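Local coordinates for uncharacterized protein (Bacteroides cellulosilyticus, PDB 5JVK) that belongs to glycoside hydrolase family 39 and probably hydrolyses O-glycosidic bonds in glycans as an endo-acting enzyme, at residues E101-M106 and L363-Y368; E217-N222 and S286-M291. All blocks are in the same frame, centred on the assembly; numbering follows the deposited sequence.

Overall arrangement
Both contacts lie in the same eight-stranded parallel barrel, at different levels. Contact 1 sits at its floor, where the loop leading into the first strand, 106-109, meets the C-terminal end of helix 350-366. Contact 2 lies inside the barrel and reaches the C-terminal ends of strands 217-220 and 284-287, the end where clan GH-A enzymes keep their active site. A glycerol lies about 4 Å from the Asn222 side chain; it probably comes from the crystallisation liquor, though such molecules often mark pockets. The centres are 18 Å apart, the nearest atoms about 8 Å, and the two do not touch. In sequence, contact 2 is nested within the loop that contact 1 closes.

Contact 1: residues E101-M106 and L363-Y368; sequences ERPLDM and LSRRHY
The guanidinium of Arg365 is met at its edge, near its own plane, by Asp105 OD1 and by CB of Pro103, which comes to 3.6 Å from Arg365 NH2. The carboxylate of Asp105 is turned 41° against that plane, yet it is gripped side-on by two nitrogens: Arg365 NH2 reaches OD1 at 2.9 Å and Arg365 NE reaches OD2 at 3.1 Å, both on the syn side but tilted well out of the carboxylate plane. Tyr368 also offers a ring edge, with CE1 3.8 Å from Asp105 OD2. Arg365 reaches the aspartate because its chain bends twice, at chi2 (71°) and chi3 (65°). This is the floor of a TIM-type (beta/alpha)8 barrel: Asp105 immediately precedes the first strand, and its backbone bonds to Val373 of the last, where the barrel closes. The remaining N-H groups bond the loop after helix 403-415: NH1 to Tyr418 O and NH2, beside its bond to Asp105, to Lys416 O. A leucine in place of Arg365 would probably leave the buried Asp105 without its counter-charge and those two carbonyls without this donor. Two waters join Asp105 to the helix, each 2.9 Å from OD2; one lies 2.8 Å from Ser364 OG, the other bonds the same hydroxyl more weakly, and Trp316 NE1 is a further partner of that oxygen.

Contact 2: residues E217-N222 and S286-M291; sequences EWELWN and SIHPYM
Ser286 OG donates to Glu219 OE2 at 2.6 Å, linking strands 284-287 and 217-220 through the interior of a (beta/alpha)8 barrel, with strand 252-255 lying between them in the wall. The glutamate crosses by extension: CG is anti to the backbone N (chi1 -172°) and the chain stays straight beyond it, so the carboxylate reaches the serine, which meets OE2 on the anti side, 16° out of its plane. Nearer the barrel mouth, the side chains of Asn222 and His288 cross at about a right angle, their amide and ring planes 45° apart, and Asn222 OD1 lies at the ring edge, 3.5 Å from His288 CE1. In the next shell Arg134 holds the strand 217-220 side, its NE in a salt bridge with Glu219 OE1 and its NH2 on Asn222 OD1, fixing two of the contacting groups with one guanidinium. His288 is positioned through ND1, which bonds to OE2 of Glu223, just after Asn222; this glutamate and Glu340 on strand 335-341 occupy the places where clan GH-A enzymes carry their acid/base and nucleophile, so they are probably the catalytic pair. On its other nitrogen, His288 NE2 stays 4.2 Å from Glu219 OE2, too far for a bond; Thr339 OG1 bridges the gap, hydrogen-bonding both atoms.

Contact 1: residues E101-M106 and L363-Y368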
loop_
_atom_site.group_PDB
_atom_site.type_symbol
_atom_site.label_atom_id
_atom_site.label_comp_id
_atom_site.label_asym_id
_atom_site.label_seq_id
_atom_site.Cartn_x
_atom_site.Cartn_y
_atom_site.Cartn_z
ATOM N N GLU A 101 10.089 5.715 12.917
ATOM C CA GLU A 101 10.201 4.260 12.743
ATOM C C GLU A 101 9.244 3.651 11.699
ATOM O O GLU A 101 9.200 2.431 11.555
ATOM C CB GLU A 101 10.011 3.566 14.098
ATOM C CG GLU A 101 11.067 3.941 15.129
ATOM C CD GLU A 101 11.011 3.084 16.384
ATOM O OE1 GLU A 101 9.921 2.565 16.719
ATOM O OE2 GLU A 101 12.061 2.936 17.041
ATOM N N ARG A 102 8.491 4.474 10.969
ATOM C CA ARG A 102 7.613 3.962 9.914
ATOM C C ARG A 102 8.410 3.478 8.697
ATOM O O ARG A 102 9.423 4.087 8.350
ATOM C CB ARG A 102 6.633 5.029 9.451
ATOM C CG ARG A 102 5.554 5.361 10.456
ATOM C CD ARG A 102 4.610 6.392 9.866
ATOM N NE ARG A 102 5.285 7.673 9.679
ATOM C CZ ARG A 102 4.832 8.684 8.939
ATOM N NH1 ARG A 102 3.674 8.606 8.278
ATOM N NH2 ARG A 102 5.557 9.797 8.857
ATOM N N PRO A 103 7.952 2.389 8.041
ATOM C CA PRO A 103 8.603 1.934 6.808
ATOM C C PRO A 103 8.611 2.976 5.691
ATOM O O PRO A 103 7.554 3.417 5.239
ATOM C CB PRO A 103 7.773 0.714 6.403
ATOM C CG PRO A 103 7.249 0.190 7.687
ATOM C CD PRO A 103 6.955 1.407 8.514
ATOM N N LEU A 104 9.813 3.348 5.261
ATOM C CA LEU A 104 10.030 4.324 4.194
ATOM C C LEU A 104 9.730 3.768 2.799
ATOM O O LEU A 104 9.640 4.543 1.845
ATOM C CB LEU A 104 11.470 4.848 4.239
ATOM C CG LEU A 104 11.885 5.579 5.526
ATOM C CD1 LEU A 104 13.386 5.828 5.550
ATOM C CD2 LEU A 104 11.128 6.892 5.685
ATOM N N ASP A 105 9.594 2.442 2.684
ATOM C CA ASP A 105 9.231 1.775 1.423
ATOM C C ASP A 105 7.743 1.402 1.292
ATOM O O ASP A 105 7.322 0.960 0.223
ATOM C CB ASP A 105 10.125 0.541 1.170
ATOM C CG ASP A 105 10.038 -0.516 2.273
ATOM O OD1 ASP A 105 9.441 -0.261 3.342
ATOM O OD2 ASP A 105 10.601 -1.610 2.073
ATOM N N MET A 106 6.957 1.580 2.355
ATOM C CA MET A 106 5.515 1.315 2.300
ATOM C C MET A 106 4.772 2.526 1.752
ATOM O O MET A 106 4.795 3.594 2.359
ATOM C CB MET A 106 4.948 0.947 3.681
ATOM C CG MET A 106 5.185 -0.502 4.082
ATOM S SD MET A 106 4.326 -1.023 5.584
ATOM C CE MET A 106 2.606 -0.829 5.116
ATOM N N LEU A 363 8.286 -9.964 2.104
ATOM C CA LEU A 363 9.106 -10.469 0.992
ATOM C C LEU A 363 9.828 -9.346 0.226
ATOM O O LEU A 363 10.954 -9.540 -0.237
ATOM C CB LEU A 363 8.270 -11.318 0.029
ATOM C CG LEU A 363 7.777 -12.663 0.573
ATOM C CD1 LEU A 363 6.723 -13.259 -0.350
ATOM C CD2 LEU A 363 8.922 -13.648 0.768
ATOM N N SER A 364 9.188 -8.185 0.092
ATOM C CA SER A 364 9.816 -7.027 -0.562
ATOM C C SER A 364 11.077 -6.568 0.182
ATOM O O SER A 364 12.120 -6.358 -0.435
ATOM C CB SER A 364 8.825 -5.871 -0.696
ATOM O OG SER A 364 9.454 -4.703 -1.192
ATOM N N ARG A 365 10.977 -6.435 1.504
ATOM C CA ARG A 365 12.129 -6.092 2.342
ATOM C C ARG A 365 13.199 -7.191 2.327
ATOM O O ARG A 365 14.396 -6.893 2.338
ATOM C CB ARG A 365 11.679 -5.807 3.782
ATOM C CG ARG A 365 12.738 -5.192 4.696
ATOM C CD ARG A 365 13.056 -3.745 4.345
ATOM N NE ARG A 365 11.911 -2.856 4.551
ATOM C CZ ARG A 365 11.486 -2.395 5.731
ATOM N NH1 ARG A 365 12.090 -2.731 6.869
ATOM N NH2 ARG A 365 10.430 -1.587 5.775
ATOM N N ARG A 366 12.771 -8.455 2.306
ATOM C CA ARG A 366 13.699 -9.596 2.221
ATOM C C ARG A 366 14.619 -9.476 1.010
ATOM O O ARG A 366 15.838 -9.567 1.145
ATOM C CB ARG A 366 12.924 -10.910 2.148
ATOM C CG ARG A 366 13.785 -12.165 2.162
ATOM C CD ARG A 366 13.000 -13.351 1.645
ATOM N NE ARG A 366 13.804 -14.568 1.606
ATOM C CZ ARG A 366 13.450 -15.704 1.000
ATOM N NH1 ARG A 366 12.294 -15.812 0.341
ATOM N NH2 ARG A 366 14.273 -16.748 1.047
ATOM N N HIS A 367 14.018 -9.266 -0.159
ATOM C CA HIS A 367 14.745 -9.078 -1.417
ATOM C C HIS A 367 14.823 -7.582 -1.753
ATOM O O HIS A 367 14.509 -7.176 -2.874
ATOM C CB HIS A 367 14.030 -9.827 -2.553
ATOM C CG HIS A 367 13.756 -11.270 -2.261
ATOM N ND1 HIS A 367 14.708 -12.255 -2.413
ATOM C CD2 HIS A 367 12.630 -11.897 -1.846
ATOM C CE1 HIS A 367 14.185 -13.424 -2.091
ATOM N NE2 HIS A 367 12.923 -13.236 -1.747
ATOM N N TYR A 368 15.259 -6.769 -0.783
ATOM C CA TYR A 368 15.167 -5.305 -0.893
ATOM C C TYR A 368 15.783 -4.762 -2.178
ATOM O O TYR A 368 16.958 -4.996 -2.460
ATOM C CB TYR A 368 15.806 -4.588 0.305
ATOM C CG TYR A 368 15.561 -3.091 0.271
ATOM C CD1 TYR A 368 14.296 -2.572 0.544
ATOM C CD2 TYR A 368 16.582 -2.195 -0.069
ATOM C CE1 TYR A 368 14.054 -1.205 0.494
ATOM C CE2 TYR A 368 16.351 -0.825 -0.119
ATOM C CZ TYR A 368 15.083 -0.335 0.163
ATOM O OH TYR A 368 14.837 1.017 0.120
HETATM O O HOH W 1 8.660 -3.688 1.765
HETATM O O HOH W 2 10.574 -2.217 -0.747
#

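Contact 2: residues E217-N222 and S286-M291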
loop_
_atom_site.group_PDB
_atom_site.type_symbol
_atom_site.label_atom_id
_atom_site.label_comp_id
_atom_site.label_asym_id
_atom_site.label_seq_id
_atom_site.Cartn_x
_atom_site.Cartn_y
_atom_site.Cartn_z
ATOM N N GLU A 217 8.946 12.811 -6.398
ATOM C CA GLU A 217 8.728 11.637 -7.253
ATOM C C GLU A 217 7.594 11.903 -8.242
ATOM O O GLU A 217 6.443 12.093 -7.835
ATOM C CB GLU A 217 8.392 10.399 -6.412
ATOM C CG GLU A 217 9.553 9.844 -5.596
ATOM C CD GLU A 217 9.802 10.602 -4.304
ATOM O OE1 GLU A 217 8.845 10.802 -3.527
ATOM O OE2 GLU A 217 10.959 11.000 -4.060
ATOM N N TRP A 218 7.930 11.911 -9.533
ATOM C CA TRP A 218 6.977 12.163 -10.612
ATOM C C TRP A 218 7.007 11.007 -11.602
ATOM O O TRP A 218 8.071 10.663 -12.122
ATOM C CB TRP A 218 7.324 13.466 -11.331
ATOM C CG TRP A 218 7.139 14.694 -10.489
ATOM C CD1 TRP A 218 8.076 15.296 -9.700
ATOM C CD2 TRP A 218 5.943 15.474 -10.361
ATOM N NE1 TRP A 218 7.538 16.402 -9.085
ATOM C CE2 TRP A 218 6.231 16.537 -9.474
ATOM C CE3 TRP A 218 4.656 15.381 -10.911
ATOM C CZ2 TRP A 218 5.275 17.502 -9.119
ATOM C CZ3 TRP A 218 3.703 16.344 -10.558
ATOM C CH2 TRP A 218 4.021 17.389 -9.670
ATOM N N GLU A 219 5.837 10.420 -11.859
ATOM C CA GLU A 219 5.700 9.247 -12.722
ATOM C C GLU A 219 5.026 9.665 -14.022
ATOM O O GLU A 219 3.921 10.198 -14.002
ATOM C CB GLU A 219 4.881 8.166 -12.009
ATOM C CG GLU A 219 4.828 6.816 -12.716
ATOM C CD GLU A 219 4.020 5.776 -11.952
ATOM O OE1 GLU A 219 3.209 6.152 -11.078
ATOM O OE2 GLU A 219 4.188 4.569 -12.228
ATOM N N LEU A 220 5.694 9.427 -15.148
ATOM C CA LEU A 220 5.184 9.849 -16.451
ATOM C C LEU A 220 4.221 8.794 -17.008
ATOM O O LEU A 220 4.643 7.741 -17.485
ATOM C CB LEU A 220 6.349 10.140 -17.413
ATOM C CG LEU A 220 6.088 10.850 -18.755
ATOM C CD1 LEU A 220 5.282 9.991 -19.723
ATOM C CD2 LEU A 220 5.405 12.200 -18.552
ATOM N N TRP A 221 2.927 9.096 -16.915
ATOM C CA TRP A 221 1.829 8.322 -17.517
ATOM C C TRP A 221 1.515 7.044 -16.734
ATOM O O TRP A 221 2.417 6.360 -16.260
ATOM C CB TRP A 221 2.100 8.001 -19.002
ATOM C CG TRP A 221 0.907 8.205 -19.880
ATOM C CD1 TRP A 221 -0.062 7.295 -20.175
ATOM C CD2 TRP A 221 0.548 9.410 -20.564
ATOM N NE1 TRP A 221 -1.003 7.854 -21.009
ATOM C CE2 TRP A 221 -0.650 9.152 -21.266
ATOM C CE3 TRP A 221 1.127 10.685 -20.656
ATOM C CZ2 TRP A 221 -1.288 10.122 -22.048
ATOM C CZ3 TRP A 221 0.495 11.652 -21.435
ATOM C CH2 TRP A 221 -0.703 11.362 -22.120
ATOM N N ASN A 222 0.224 6.739 -16.600
ATOM C CA ASN A 222 -0.237 5.527 -15.927
ATOM C C ASN A 222 -0.615 4.455 -16.951
ATOM O O ASN A 222 -1.568 4.627 -17.712
ATOM C CB ASN A 222 -1.442 5.827 -15.039
ATOM C CG ASN A 222 -1.919 4.603 -14.283
ATOM O OD1 ASN A 222 -1.276 4.157 -13.338
ATOM N ND2 ASN A 222 -3.040 4.046 -14.709
ATOM N N SER A 286 8.883 2.292 -13.362
ATOM C CA SER A 286 7.887 1.657 -12.504
ATOM C C SER A 286 7.275 0.404 -13.124
ATOM O O SER A 286 7.184 0.286 -14.349
ATOM C CB SER A 286 6.780 2.649 -12.144
ATOM O OG SER A 286 6.097 3.099 -13.298
ATOM N N ILE A 287 6.854 -0.515 -12.251
ATOM C CA ILE A 287 6.145 -1.737 -12.641
ATOM C C ILE A 287 4.854 -1.894 -11.835
ATOM O O ILE A 287 4.754 -1.406 -10.708
ATOM C CB ILE A 287 7.019 -3.000 -12.468
ATOM C CG1 ILE A 287 7.574 -3.116 -11.041
ATOM C CG2 ILE A 287 8.159 -2.990 -13.476
ATOM C CD1 ILE A 287 7.960 -4.526 -10.666
ATOM N N HIS A 288 3.879 -2.584 -12.423
ATOM C CA HIS A 288 2.612 -2.918 -11.770
ATOM C C HIS A 288 2.472 -4.446 -11.723
ATOM O O HIS A 288 1.615 -5.010 -12.407
ATOM C CB HIS A 288 1.435 -2.305 -12.548
ATOM C CG HIS A 288 1.297 -0.820 -12.394
ATOM N ND1 HIS A 288 0.197 -0.136 -12.860
ATOM C CD2 HIS A 288 2.096 0.108 -11.815
ATOM C CE1 HIS A 288 0.332 1.150 -12.594
ATOM N NE2 HIS A 288 1.474 1.325 -11.956
ATOM N N PRO A 289 3.312 -5.130 -10.921
ATOM C CA PRO A 289 3.385 -6.592 -10.993
ATOM C C PRO A 289 2.244 -7.292 -10.244
ATOM O O PRO A 289 2.465 -7.913 -9.203
ATOM C CB PRO A 289 4.743 -6.881 -10.349
ATOM C CG PRO A 289 4.829 -5.853 -9.274
ATOM C CD PRO A 289 4.212 -4.610 -9.873
ATOM N N TYR A 290 1.032 -7.195 -10.781
ATOM C CA TYR A 290 -0.136 -7.827 -10.170
ATOM C C TYR A 290 -0.037 -9.346 -10.296
ATOM O O TYR A 290 0.140 -9.868 -11.396
ATOM C CB TYR A 290 -1.438 -7.339 -10.819
ATOM C CG TYR A 290 -1.888 -5.966 -10.366
ATOM C CD1 TYR A 290 -2.676 -5.817 -9.228
ATOM C CD2 TYR A 290 -1.547 -4.814 -11.083
ATOM C CE1 TYR A 290 -3.107 -4.567 -8.808
ATOM C CE2 TYR A 290 -1.976 -3.558 -10.670
ATOM C CZ TYR A 290 -2.756 -3.443 -9.529
ATOM O OH TYR A 290 -3.191 -2.212 -9.094
ATOM N N MET A 291 -0.152 -10.040 -9.163
ATOM C CA MET A 291 -0.137 -11.503 -9.114
ATOM C C MET A 291 -1.473 -12.090 -8.655
ATOM O O MET A 291 -1.579 -13.303 -8.460
ATOM C CB MET A 291 0.970 -11.961 -8.173
ATOM C CG MET A 291 2.357 -11.516 -8.602
ATOM S SD MET A 291 3.492 -11.428 -7.213
ATOM C CE MET A 291 4.804 -10.455 -7.948
#